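Local atomic coordinates of EDD domain protein, DegV family (Ruminococcus gnavus, PDB entry 3JR7), a protein that probably binds lipids, perhaps fatty acids as some DegV relatives do, although its precise biochemical role is unknown. Residues Glu86-Ser91 with Ile99-Leu104; Val24-Cys29 with Leu145-Val150; Thr54-Asp59 with Leu68-Glu73. All coordinates share one frame; numbering follows the deposited sequence.

Contact 1 of 3, residues Glu86-Ser91 with Ile99-Leu104; sequences ERYMES and IYVVTL
Y88 of helix 85-92 packs on V101 and T103 of strand 98-103 in a small, buried helix-on-sheet contact, made on one face of the N-terminal α/β layer. The two segments bury 134 Å² in all, and their CA atoms come no closer than 8.9 Å, between Y88 and V101, so the phenol ring has to span the gap between the two backbones. Its first torsion is what allows this: CG stands opposite the carbonyl carbon and beside the backbone N (chi1 -86°), sending the ring off the helix and out to the strand. Y88 CE1 then lies 3.7 Å from V101 CG1, with CD1 slightly farther from the same methyl, while Y88 OH lies 3.7 Å from T103 CG2. Both methyls approach the ring at a slant rather than squarely over it, which makes this van der Waals contact and not a stack. V101 and T103 are two apart in the strand and both point to the helix, whereas V102 between them points away. T103 turns its methyl to the tyrosine and uses OG1 elsewhere, on L104 O at 2.9 Å, the donor tilted 33° from the carbonyl plane. On the helix, S91 OG donates to Y88 O over 2.7 Å, in the carbonyl plane and on a lone pair, so the serine's polar end is satisfied within its own helix. The phenol oxygen is hydrogen-bonded to S111 OG, which also bonds D27 OD2 and so ties the ring tip to strand 22-27. Around the contact, Y88 also touches S114 and A115 of helix 111-126 and V45 of strand 42-51, while helix 141-155 takes the other face of the strand, where V102 meets I146.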
loop_
_atom_site.group_PDB
_atom_site.type_symbol
_atom_site.label_atom_id
_atom_site.label_comp_id
_atom_site.label_asym_id
_atom_site.label_seq_id
_atom_site.Cartn_x
_atom_site.Cartn_y
_atom_site.Cartn_z
ATOM N N GLU A 86 3.082 18.260 9.759
ATOM C CA GLU A 86 3.116 18.432 11.194
ATOM C C GLU A 86 2.755 17.144 11.889
ATOM O O GLU A 86 3.343 16.823 12.909
ATOM C CB GLU A 86 2.170 19.555 11.627
ATOM C CG GLU A 86 2.687 20.940 11.166
ATOM C CD GLU A 86 2.501 21.217 9.644
ATOM O OE1 GLU A 86 1.592 20.611 9.006
ATOM O OE2 GLU A 86 3.247 22.098 9.115
ATOM N N ARG A 87 1.791 16.407 11.334
ATOM C CA ARG A 87 1.474 15.114 11.881
ATOM C C ARG A 87 2.655 14.147 11.772
ATOM O O ARG A 87 2.872 13.336 12.660
ATOM C CB ARG A 87 0.290 14.479 11.179
ATOM C CG ARG A 87 -0.649 13.775 12.136
ATOM C CD ARG A 87 -1.949 14.604 12.320
ATOM N NE ARG A 87 -2.302 15.145 11.003
ATOM C CZ ARG A 87 -2.659 14.407 9.934
ATOM N NH1 ARG A 87 -2.783 13.056 10.020
ATOM N NH2 ARG A 87 -2.895 15.047 8.777
ATOM N N TYR A 88 3.376 14.182 10.658
ATOM C CA TYR A 88 4.523 13.291 10.521
ATOM C C TYR A 88 5.590 13.673 11.538
ATOM O O TYR A 88 6.159 12.813 12.233
ATOM C CB TYR A 88 5.068 13.338 9.111
ATOM C CG TYR A 88 4.402 12.394 8.134
ATOM C CD1 TYR A 88 4.581 11.009 8.249
ATOM C CD2 TYR A 88 3.700 12.883 7.018
ATOM C CE1 TYR A 88 4.028 10.162 7.366
ATOM C CE2 TYR A 88 3.176 12.010 6.074
ATOM C CZ TYR A 88 3.338 10.653 6.284
ATOM O OH TYR A 88 2.839 9.768 5.385
HETATM N N MSE A 89 5.842 14.983 11.642
HETATM C CA MSE A 89 6.827 15.461 12.628
HETATM C C MSE A 89 6.535 14.961 14.027
HETATM O O MSE A 89 7.424 14.470 14.723
HETATM C CB MSE A 89 6.930 16.991 12.640
HETATM C CG MSE A 89 8.055 17.481 13.566
HETATM SE SE MSE A 89 7.926 19.387 13.953
HETATM C CE MSE A 89 6.655 19.221 15.444
ATOM N N GLU A 90 5.295 15.083 14.447
ATOM C CA GLU A 90 4.910 14.643 15.780
ATOM C C GLU A 90 5.120 13.134 15.966
ATOM O O GLU A 90 5.510 12.691 17.045
ATOM C CB GLU A 90 3.449 15.034 16.069
ATOM C CG GLU A 90 3.243 16.562 16.155
ATOM C CD GLU A 90 1.769 17.026 16.051
ATOM O OE1 GLU A 90 0.853 16.167 16.100
ATOM O OE2 GLU A 90 1.543 18.265 15.916
ATOM N N SER A 91 4.892 12.341 14.921
ATOM C CA SER A 91 5.124 10.894 15.007
ATOM C C SER A 91 6.611 10.550 15.120
ATOM O O SER A 91 6.969 9.491 15.627
ATOM C CB SER A 91 4.509 10.159 13.820
ATOM O OG SER A 91 5.305 10.310 12.616
ATOM N N ILE A 99 13.868 6.038 13.252
ATOM C CA ILE A 99 12.543 6.210 12.682
ATOM C C ILE A 99 12.535 5.868 11.189
ATOM O O ILE A 99 13.298 6.437 10.400
ATOM C CB ILE A 99 12.042 7.634 12.845
ATOM C CG1 ILE A 99 12.133 8.046 14.331
ATOM C CG2 ILE A 99 10.582 7.750 12.280
ATOM C CD1 ILE A 99 11.176 7.267 15.288
ATOM N N TYR A 100 11.661 4.940 10.811
ATOM C CA TYR A 100 11.519 4.507 9.412
ATOM C C TYR A 100 10.114 4.862 9.004
ATOM O O TYR A 100 9.184 4.520 9.699
ATOM C CB TYR A 100 11.712 2.988 9.301
ATOM C CG TYR A 100 13.033 2.485 9.799
ATOM C CD1 TYR A 100 14.185 2.622 9.026
ATOM C CD2 TYR A 100 13.135 1.837 11.026
ATOM C CE1 TYR A 100 15.408 2.183 9.486
ATOM C CE2 TYR A 100 14.372 1.347 11.492
ATOM C CZ TYR A 100 15.503 1.537 10.706
ATOM O OH TYR A 100 16.711 1.076 11.119
ATOM N N VAL A 101 9.940 5.552 7.895
ATOM C CA VAL A 101 8.615 5.988 7.449
ATOM C C VAL A 101 8.328 5.330 6.098
ATOM O O VAL A 101 9.199 5.329 5.199
ATOM C CB VAL A 101 8.548 7.528 7.343
ATOM C CG1 VAL A 101 7.075 8.029 7.175
ATOM C CG2 VAL A 101 9.207 8.192 8.559
ATOM N N VAL A 102 7.146 4.755 5.940
ATOM C CA VAL A 102 6.770 4.091 4.686
ATOM C C VAL A 102 5.519 4.734 4.148
ATOM O O VAL A 102 4.535 4.828 4.875
ATOM C CB VAL A 102 6.489 2.612 4.904
ATOM C CG1 VAL A 102 6.109 1.939 3.509
ATOM C CG2 VAL A 102 7.714 1.936 5.545
ATOM N N THR A 103 5.575 5.237 2.922
ATOM C CA THR A 103 4.487 5.980 2.324
ATOM C C THR A 103 4.052 5.415 1.006
ATOM O O THR A 103 4.785 4.677 0.341
ATOM C CB THR A 103 4.831 7.491 2.076
ATOM O OG1 THR A 103 5.732 7.633 0.972
ATOM C CG2 THR A 103 5.412 8.154 3.341
ATOM N N LEU A 104 2.829 5.771 0.641
ATOM C CA LEU A 104 2.344 5.694 -0.733
ATOM C C LEU A 104 3.380 6.202 -1.737
ATOM O O LEU A 104 4.134 7.126 -1.449
ATOM C CB LEU A 104 1.090 6.577 -0.867
ATOM C CG LEU A 104 -0.260 6.015 -0.443
ATOM C CD1 LEU A 104 -1.186 7.188 -0.032
ATOM C CD2 LEU A 104 -0.848 5.162 -1.546
#

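Contact 2 of 3, residues Val24-Cys29 with Leu145-Val150; sequences VIVDSC and LIALKV
With CG1 opposite the backbone N (chi1 -171°) and CG2 beside it, V24 divides its two methyls between A147 and V150 of the helix. V26 has nearly the same rotamer, which puts its own CG2 against A147. This is the helix-over-strand packing of an α/β/α layered fold: helix 141-155 lies on strand 22-27 with short-segment axes 9.4 Å apart and at 177°, practically antiparallel. V24 and V26 are alternate strand residues facing the helix; A147 and V150 are one helical turn apart and face the strand. The small residue permits close approach, the CA atoms of V24 and A147 being 6.6 Å apart. A147 CB lies 3.9 Å from V24 CG1 and is matched at the same distance by V26 CG2, so a single methyl touches both valines. Cutting V24 back to an alanine would probably leave V150 CG1 without its partner on strand 22-27 and open a gap beside A147. F42 of strand 42-51 touches both V24 and A147, and V167 of helix 160-173 touches V150, so the apolar layer continues past the pair. V24 and V150 meet tip to tip, V24 CG2 standing 3.7 Å from V150 CG1.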
loop_
_atom_site.group_PDB
_atom_site.type_symbol
_atom_site.label_atom_id
_atom_site.label_comp_id
_atom_site.label_asym_id
_atom_site.label_seq_id
_atom_site.Cartn_x
_atom_site.Cartn_y
_atom_site.Cartn_z
ATOM N N VAL A 24 8.415 2.084 13.184
ATOM C CA VAL A 24 8.000 2.089 11.767
ATOM C C VAL A 24 6.666 2.771 11.616
ATOM O O VAL A 24 5.623 2.259 12.088
ATOM C CB VAL A 24 7.883 0.682 11.152
ATOM C CG1 VAL A 24 7.661 0.792 9.610
ATOM C CG2 VAL A 24 9.144 -0.175 11.473
ATOM N N ILE A 25 6.700 3.945 11.004
ATOM C CA ILE A 25 5.518 4.742 10.750
ATOM C C ILE A 25 5.070 4.465 9.304
ATOM O O ILE A 25 5.862 4.536 8.390
ATOM C CB ILE A 25 5.835 6.236 10.868
ATOM C CG1 ILE A 25 6.380 6.561 12.292
ATOM C CG2 ILE A 25 4.602 7.084 10.514
ATOM C CD1 ILE A 25 7.044 7.884 12.364
ATOM N N VAL A 26 3.809 4.178 9.117
ATOM C CA VAL A 26 3.247 3.844 7.824
ATOM C C VAL A 26 2.025 4.706 7.613
ATOM O O VAL A 26 1.203 4.840 8.538
ATOM C CB VAL A 26 2.854 2.361 7.794
ATOM C CG1 VAL A 26 2.375 1.953 6.376
ATOM C CG2 VAL A 26 4.039 1.501 8.243
ATOM N N ASP A 27 1.867 5.330 6.439
ATOM C CA ASP A 27 0.631 6.055 6.215
ATOM C C ASP A 27 -0.527 5.056 6.139
ATOM O O ASP A 27 -0.315 3.852 5.992
ATOM C CB ASP A 27 0.673 7.035 5.024
ATOM C CG ASP A 27 0.749 6.350 3.656
ATOM O OD1 ASP A 27 0.188 5.241 3.446
ATOM O OD2 ASP A 27 1.307 6.998 2.750
ATOM N N SER A 28 -1.753 5.551 6.315
ATOM C CA SER A 28 -2.876 4.651 6.650
ATOM C C SER A 28 -3.271 3.762 5.455
ATOM O O SER A 28 -3.952 2.786 5.602
ATOM C CB SER A 28 -4.063 5.457 7.140
ATOM O OG SER A 28 -4.545 6.284 6.128
ATOM N N CYS A 29 -2.788 4.092 4.271
ATOM C CA CYS A 29 -3.045 3.235 3.108
ATOM C C CYS A 29 -2.474 1.841 3.328
ATOM O O CYS A 29 -3.092 0.833 2.949
ATOM C CB CYS A 29 -2.508 3.872 1.823
ATOM S SG CYS A 29 -2.997 2.937 0.370
ATOM N N LEU A 145 4.342 -4.713 3.211
ATOM C CA LEU A 145 5.493 -5.599 3.014
ATOM C C LEU A 145 6.831 -4.886 3.284
ATOM O O LEU A 145 7.737 -5.468 3.868
ATOM C CB LEU A 145 5.489 -6.216 1.616
ATOM C CG LEU A 145 4.555 -7.398 1.406
ATOM C CD1 LEU A 145 4.482 -7.747 -0.086
ATOM C CD2 LEU A 145 4.958 -8.588 2.247
ATOM N N ILE A 146 6.919 -3.627 2.901
ATOM C CA ILE A 146 8.099 -2.792 3.204
ATOM C C ILE A 146 8.298 -2.632 4.741
ATOM O O ILE A 146 9.395 -2.854 5.232
ATOM C CB ILE A 146 8.001 -1.414 2.499
ATOM C CG1 ILE A 146 8.049 -1.599 0.958
ATOM C CG2 ILE A 146 9.137 -0.472 2.925
ATOM C CD1 ILE A 146 7.566 -0.378 0.193
ATOM N N ALA A 147 7.217 -2.342 5.470
ATOM C CA ALA A 147 7.232 -2.264 6.925
ATOM C C ALA A 147 7.749 -3.574 7.543
ATOM O O ALA A 147 8.594 -3.533 8.471
ATOM C CB ALA A 147 5.835 -1.936 7.500
ATOM N N LEU A 148 7.251 -4.714 7.039
ATOM C CA LEU A 148 7.728 -6.050 7.478
ATOM C C LEU A 148 9.225 -6.252 7.225
ATOM O O LEU A 148 9.968 -6.820 8.048
ATOM C CB LEU A 148 6.908 -7.185 6.825
ATOM C CG LEU A 148 5.477 -7.359 7.341
ATOM C CD1 LEU A 148 4.645 -8.318 6.560
ATOM C CD2 LEU A 148 5.497 -7.784 8.877
ATOM N N LYS A 149 9.682 -5.770 6.085
ATOM C CA LYS A 149 11.091 -5.867 5.758
ATOM C C LYS A 149 11.971 -5.028 6.705
ATOM O O LYS A 149 13.037 -5.470 7.105
ATOM C CB LYS A 149 11.312 -5.447 4.283
ATOM C CG LYS A 149 12.735 -5.635 3.730
ATOM C CD LYS A 149 13.258 -7.094 3.881
ATOM C CE LYS A 149 12.714 -8.029 2.861
ATOM N NZ LYS A 149 13.355 -9.424 2.877
ATOM N N VAL A 150 11.523 -3.819 7.048
ATOM C CA VAL A 150 12.228 -3.008 8.041
ATOM C C VAL A 150 12.406 -3.822 9.320
ATOM O O VAL A 150 13.514 -3.942 9.850
ATOM C CB VAL A 150 11.492 -1.659 8.352
ATOM C CG1 VAL A 150 12.179 -0.968 9.577
ATOM C CG2 VAL A 150 11.423 -0.782 7.109
#

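Contact 3 of 3, residues Thr54-Asp59 with Leu68-Glu73; sequences TQWTDD and LLKIAE
K70 of helix 64-73 reaches across to T54 and W56 of strand 54-57, and its chain can be followed atom by atom. K70 CB meets the six-membered end of the indole, 3.7 Å from W56 CH2, approaching at the ring edge and near its plane. K70 CG, opposite the backbone N (chi1 -177°), stays 3.9 Å from W56 CH2 but drops away from the ring plane, to the side where T54 CG2 lies. A bend at chi2 (61°) then carries the chain on from the tryptophan to the threonine, and past CD, K70 CE comes to 3.4 Å from T54 OG1. K70 NZ is 3.5 Å from that oxygen, a proximity that is not a hydrogen bond; its charged partner is E52, in a long, weak ion pair. T54 and W56 meet as well, since they point to the same side of the strand: T54 CG2 sits over the centre of the indole, 3.3 Å above its plane. T54 CG2 thus takes a face of the ring and K70 CB its edge. Between the two segments 121 Å² is buried. Strands 42-51 and 54-57 are antiparallel and joined by a two-residue turn, and the whole is a β-hairpin packed, near the protein surface, against the helix that follows it.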
loop_
_atom_site.group_PDB
_atom_site.type_symbol
_atom_site.label_atom_id
_atom_site.label_comp_id
_atom_site.label_asym_id
_atom_site.label_seq_id
_atom_site.Cartn_x
_atom_site.Cartn_y
_atom_site.Cartn_z
ATOM N N THR A 54 -19.185 14.593 4.328
ATOM C CA THR A 54 -18.567 13.806 5.335
ATOM C C THR A 54 -17.051 13.926 5.104
ATOM O O THR A 54 -16.552 13.902 3.987
ATOM C CB THR A 54 -19.041 12.345 5.263
ATOM O OG1 THR A 54 -20.474 12.318 5.330
ATOM C CG2 THR A 54 -18.434 11.533 6.403
ATOM N N GLN A 55 -16.355 14.119 6.196
ATOM C CA GLN A 55 -14.933 14.205 6.199
ATOM C C GLN A 55 -14.583 13.233 7.256
ATOM O O GLN A 55 -15.013 13.427 8.406
ATOM C CB GLN A 55 -14.494 15.549 6.704
ATOM C CG GLN A 55 -14.363 16.582 5.701
ATOM C CD GLN A 55 -13.915 17.863 6.362
ATOM O OE1 GLN A 55 -13.311 17.833 7.455
ATOM N NE2 GLN A 55 -14.223 18.996 5.736
ATOM N N TRP A 56 -13.817 12.214 6.893
ATOM C CA TRP A 56 -13.396 11.193 7.823
ATOM C C TRP A 56 -11.861 11.065 7.856
ATOM O O TRP A 56 -11.187 11.419 6.907
ATOM C CB TRP A 56 -13.912 9.845 7.349
ATOM C CG TRP A 56 -15.323 9.488 7.693
ATOM C CD1 TRP A 56 -15.956 9.659 8.898
ATOM C CD2 TRP A 56 -16.238 8.788 6.854
ATOM N NE1 TRP A 56 -17.237 9.124 8.842
ATOM C CE2 TRP A 56 -17.428 8.593 7.593
ATOM C CE3 TRP A 56 -16.174 8.315 5.548
ATOM C CZ2 TRP A 56 -18.534 7.939 7.061
ATOM C CZ3 TRP A 56 -17.266 7.668 5.023
ATOM C CH2 TRP A 56 -18.436 7.487 5.773
ATOM N N THR A 57 -11.359 10.492 8.934
ATOM C CA THR A 57 -9.976 10.137 9.077
ATOM C C THR A 57 -9.897 8.641 8.818
ATOM O O THR A 57 -10.740 7.858 9.314
ATOM C CB THR A 57 -9.444 10.555 10.474
ATOM O OG1 THR A 57 -9.580 11.977 10.587
ATOM C CG2 THR A 57 -7.979 10.195 10.670
ATOM N N ASP A 58 -8.923 8.256 7.980
ATOM C CA ASP A 58 -8.709 6.854 7.668
ATOM C C ASP A 58 -8.017 6.217 8.841
ATOM O O ASP A 58 -6.796 6.122 8.891
ATOM C CB ASP A 58 -7.889 6.679 6.380
ATOM C CG ASP A 58 -7.564 5.214 6.069
ATOM O OD1 ASP A 58 -8.187 4.300 6.682
ATOM O OD2 ASP A 58 -6.670 4.966 5.212
ATOM N N ASP A 59 -8.821 5.733 9.784
ATOM C CA ASP A 59 -8.279 5.067 10.919
ATOM C C ASP A 59 -9.207 3.920 11.358
ATOM O O ASP A 59 -10.208 3.592 10.685
ATOM C CB ASP A 59 -7.970 6.093 12.024
ATOM C CG ASP A 59 -9.227 6.719 12.638
ATOM O OD1 ASP A 59 -10.352 6.143 12.564
ATOM O OD2 ASP A 59 -9.068 7.787 13.221
ATOM N N LEU A 68 -17.972 1.804 2.383
ATOM C CA LEU A 68 -18.479 1.303 1.096
ATOM C C LEU A 68 -19.903 1.781 0.840
ATOM O O LEU A 68 -20.258 2.083 -0.281
ATOM C CB LEU A 68 -18.433 -0.229 1.077
ATOM C CG LEU A 68 -17.042 -0.871 0.863
ATOM C CD1 LEU A 68 -17.036 -2.417 1.063
ATOM C CD2 LEU A 68 -16.460 -0.468 -0.520
ATOM N N LEU A 69 -20.726 1.815 1.890
ATOM C CA LEU A 69 -22.130 2.273 1.734
ATOM C C LEU A 69 -22.177 3.770 1.404
ATOM O O LEU A 69 -22.948 4.207 0.544
ATOM C CB LEU A 69 -22.940 1.988 3.013
ATOM C CG LEU A 69 -23.325 0.508 3.202
ATOM C CD1 LEU A 69 -23.805 0.308 4.587
ATOM C CD2 LEU A 69 -24.392 0.026 2.160
ATOM N N LYS A 70 -21.320 4.558 2.065
ATOM C CA LYS A 70 -21.253 5.972 1.716
ATOM C C LYS A 70 -20.801 6.191 0.272
ATOM O O LYS A 70 -21.354 7.038 -0.465
ATOM C CB LYS A 70 -20.354 6.725 2.711
ATOM C CG LYS A 70 -20.284 8.211 2.465
ATOM C CD LYS A 70 -21.666 8.890 2.597
ATOM C CE LYS A 70 -21.533 10.405 2.707
ATOM N NZ LYS A 70 -22.841 11.046 3.042
ATOM N N ILE A 71 -19.776 5.454 -0.153
ATOM C CA ILE A 71 -19.356 5.501 -1.572
ATOM C C ILE A 71 -20.509 5.138 -2.512
ATOM O O ILE A 71 -20.722 5.762 -3.570
ATOM C CB ILE A 71 -18.147 4.558 -1.861
ATOM C CG1 ILE A 71 -16.870 5.047 -1.117
ATOM C CG2 ILE A 71 -17.929 4.406 -3.390
ATOM C CD1 ILE A 71 -15.784 3.942 -0.991
ATOM N N ALA A 72 -21.215 4.076 -2.167
ATOM C CA ALA A 72 -22.280 3.575 -3.065
ATOM C C ALA A 72 -23.412 4.609 -3.177
ATOM O O ALA A 72 -23.984 4.813 -4.254
ATOM C CB ALA A 72 -22.790 2.240 -2.561
ATOM N N GLU A 73 -23.707 5.279 -2.067
ATOM C CA GLU A 73 -24.775 6.301 -2.016
ATOM C C GLU A 73 -24.412 7.579 -2.702
ATOM O O GLU A 73 -25.256 8.195 -3.338
ATOM C CB GLU A 73 -25.108 6.652 -0.572
ATOM C CG GLU A 73 -25.913 5.580 0.058
ATOM C CD GLU A 73 -25.717 5.476 1.554
ATOM O OE1 GLU A 73 -25.419 6.518 2.213
ATOM O OE2 GLU A 73 -25.839 4.330 2.044
#

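All three contacts reach the same mixed sheet. Contacts 1 and 2 have centres 10 Å apart and use neighbouring parallel strands, 98-103 and 22-27, joined where V102 N lies 2.8 Å from I25 O and Y100 O 2.9 Å from I25 N, both probable hydrogen bonds. Their helices cover opposite faces of that pair. Contact 3 is peripheral, with its centre 24 Å from contact 1 and 23 Å from contact 2, yet S28 OG and D58 OD2, 2.7 Å apart, probably bond it to contact 2. Along the chain, contact 2 spans both others, contact 3 closing before contact 1 opens, so the last of the three helices, 141-155, packs back on the earliest strand, 22-27, bringing distant parts of the sequence together.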